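Local atomic coordinates of hydrogenase (NiFe) small subunit HydA (Allochromatium vinosum, PDB entry 3MYR), a protein that probably oxidises molecular hydrogen with an electron acceptor, as the small, iron-sulfur-cluster-carrying partner of a heterodimeric [NiFe] hydrogenase. Residues Ser95-Thr100 / Met133-Asp138. Sequence-based numbering, arbitrary orientation.
Sequences SILMET and MDLVRD
L97 meets L135 and V136 where helix 93-101 packs against the end of the short helix 132-135, both in the flavodoxin-like alpha/beta part of the small subunit, the part that holds the [4Fe-4S] cluster bound by C113. Each segment belongs to a connection leading into a parallel strand of the central sheet, 106-110 after the first and 141-144 after the second. No hydrogen bond joins them; the contact is small and mostly apolar, burying 172 Å² summed over both sides.

L97 points at the other segment. With CG anti to the backbone N (chi1 171°), it pushes its CD2 methyl between the two neighbours, 4.0 Å from L135 CD2 and 3.9 Å from V136 CG2. L135 CB lies 4.0 Å from the same L97 CD2. The leucine side chains cross at about a right angle, whereas V136 comes at a slant and also sets CG2 4.0 Å from L97 CG. Beneath this patch lies strand 69-77: I76 touches both leucines, V72 also packs on L97, and P79 also touches L135.

M98, partly exposed, fills the flank. Its CB does not head straight for the partner, but bends at chi2 (-43°) and chi3 (-74°) carry the thioether across, where it runs past V136 in the opposite direction, SD 4.2 Å from CG2. V136 is the first residue to leave helical geometry, and the closest backbones are here, M98 CA lying 7.3 Å from V136 CA.

Across the contact, the thioether ends in front of a backbone oxygen of the helix end, M98 CE lying 3.4 Å from L135 O and SD 3.6 Å from the same oxygen.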
loop_
_atom_site.group_PDB
_atom_site.type_symbol
_atom_site.label_atom_id
_atom_site.label_comp_id
_atom_site.label_asym_id
_atom_site.label_seq_id
_atom_site.Cartn_x
_atom_site.Cartn_y
_atom_site.Cartn_z
ATOM N N SER A 95 -13.351 19.963 -7.682
ATOM C CA SER A 95 -14.736 19.924 -8.223
ATOM C C SER A 95 -15.604 18.799 -7.554
ATOM O O SER A 95 -16.777 19.005 -7.175
ATOM C CB SER A 95 -14.621 19.669 -9.719
ATOM O OG SER A 95 -15.865 19.662 -10.241
ATOM N N ILE A 96 -15.002 17.631 -7.361
ATOM C CA ILE A 96 -15.703 16.477 -6.785
ATOM C C ILE A 96 -15.996 16.728 -5.293
ATOM O O ILE A 96 -17.087 16.476 -4.795
ATOM C CB ILE A 96 -14.880 15.174 -6.970
ATOM C CG1 ILE A 96 -14.707 14.827 -8.487
ATOM C CG2 ILE A 96 -15.552 14.013 -6.163
ATOM C CD1 ILE A 96 -13.321 14.012 -8.701
ATOM N N LEU A 97 -15.007 17.261 -4.577
ATOM C CA LEU A 97 -15.190 17.629 -3.185
ATOM C C LEU A 97 -16.390 18.563 -3.023
ATOM O O LEU A 97 -17.330 18.251 -2.228
ATOM C CB LEU A 97 -13.919 18.290 -2.626
ATOM C CG LEU A 97 -14.081 18.907 -1.213
ATOM C CD1 LEU A 97 -14.108 17.707 -0.213
ATOM C CD2 LEU A 97 -12.838 19.748 -0.869
ATOM N N MET A 98 -16.400 19.669 -3.775
ATOM C CA MET A 98 -17.391 20.696 -3.532
ATOM C C MET A 98 -18.745 20.149 -3.919
ATOM O O MET A 98 -19.719 20.371 -3.210
ATOM C CB MET A 98 -17.086 22.036 -4.283
ATOM C CG MET A 98 -15.738 22.714 -3.795
ATOM S SD MET A 98 -15.519 22.690 -2.001
ATOM C CE MET A 98 -16.734 23.983 -1.592
ATOM N N GLU A 99 -18.817 19.383 -5.013
ATOM C CA GLU A 99 -20.128 18.876 -5.448
ATOM C C GLU A 99 -20.647 17.753 -4.466
ATOM O O GLU A 99 -21.823 17.710 -4.166
ATOM C CB GLU A 99 -20.027 18.404 -6.898
ATOM C CG GLU A 99 -20.870 17.182 -7.233
ATOM C CD GLU A 99 -20.477 16.489 -8.576
ATOM O OE1 GLU A 99 -20.678 17.135 -9.635
ATOM O OE2 GLU A 99 -19.979 15.322 -8.572
ATOM N N THR A 100 -19.770 16.920 -3.898
ATOM C CA THR A 100 -20.226 15.845 -3.057
ATOM C C THR A 100 -20.582 16.339 -1.638
ATOM O O THR A 100 -21.559 15.872 -1.039
ATOM C CB THR A 100 -19.129 14.795 -2.956
ATOM O OG1 THR A 100 -18.744 14.439 -4.286
ATOM C CG2 THR A 100 -19.605 13.569 -2.255
ATOM N N MET A 133 -11.211 21.580 5.808
ATOM C CA MET A 133 -11.784 22.716 6.555
ATOM C C MET A 133 -11.456 24.072 5.901
ATOM O O MET A 133 -12.242 25.006 5.946
ATOM C CB MET A 133 -11.295 22.677 8.013
ATOM C CG MET A 133 -9.797 22.979 8.162
ATOM S SD MET A 133 -9.088 22.696 9.835
ATOM C CE MET A 133 -9.522 24.245 10.636
ATOM N N ASP A 134 -10.308 24.174 5.240
ATOM C CA ASP A 134 -10.012 25.381 4.457
ATOM C C ASP A 134 -10.896 25.544 3.225
ATOM O O ASP A 134 -11.229 26.650 2.828
ATOM C CB ASP A 134 -8.528 25.433 4.033
ATOM C CG ASP A 134 -7.588 25.789 5.224
ATOM O OD1 ASP A 134 -8.064 25.994 6.372
ATOM O OD2 ASP A 134 -6.380 25.760 5.019
ATOM N N LEU A 135 -11.292 24.446 2.632
ATOM C CA LEU A 135 -12.110 24.499 1.416
ATOM C C LEU A 135 -13.610 24.391 1.626
ATOM O O LEU A 135 -14.415 24.811 0.752
ATOM C CB LEU A 135 -11.717 23.358 0.524
ATOM C CG LEU A 135 -10.489 23.471 -0.397
ATOM C CD1 LEU A 135 -9.826 24.782 -0.825
ATOM C CD2 LEU A 135 -9.704 22.183 -0.667
ATOM N N VAL A 136 -14.000 23.793 2.745
ATOM C CA VAL A 136 -15.375 23.476 2.955
ATOM C C VAL A 136 -15.764 24.164 4.240
ATOM O O VAL A 136 -15.406 23.709 5.363
ATOM C CB VAL A 136 -15.591 21.955 3.144
ATOM C CG1 VAL A 136 -17.118 21.707 3.458
ATOM C CG2 VAL A 136 -15.162 21.205 1.873
ATOM N N ARG A 137 -16.539 25.234 4.104
ATOM C CA ARG A 137 -16.890 26.061 5.258
ATOM C C ARG A 137 -18.360 26.000 5.630
ATOM O O ARG A 137 -18.762 26.470 6.709
ATOM C CB ARG A 137 -16.480 27.518 5.047
ATOM C CG ARG A 137 -14.918 27.710 5.149
ATOM C CD ARG A 137 -14.501 29.114 4.764
ATOM N NE ARG A 137 -15.146 30.102 5.628
ATOM C CZ ARG A 137 -14.947 30.232 6.938
ATOM N NH1 ARG A 137 -14.027 29.478 7.573
ATOM N NH2 ARG A 137 -15.623 31.194 7.586
ATOM N N ASP A 138 -19.223 25.491 4.780
ATOM C CA ASP A 138 -20.556 25.716 5.272
ATOM C C ASP A 138 -21.237 24.449 5.782
ATOM O O ASP A 138 -22.414 24.323 5.737
ATOM C CB ASP A 138 -21.345 26.731 4.385
ATOM C CG ASP A 138 -20.653 28.193 4.390
ATOM O OD1 ASP A 138 -20.699 28.938 5.451
ATOM O OD2 ASP A 138 -20.007 28.551 3.334
#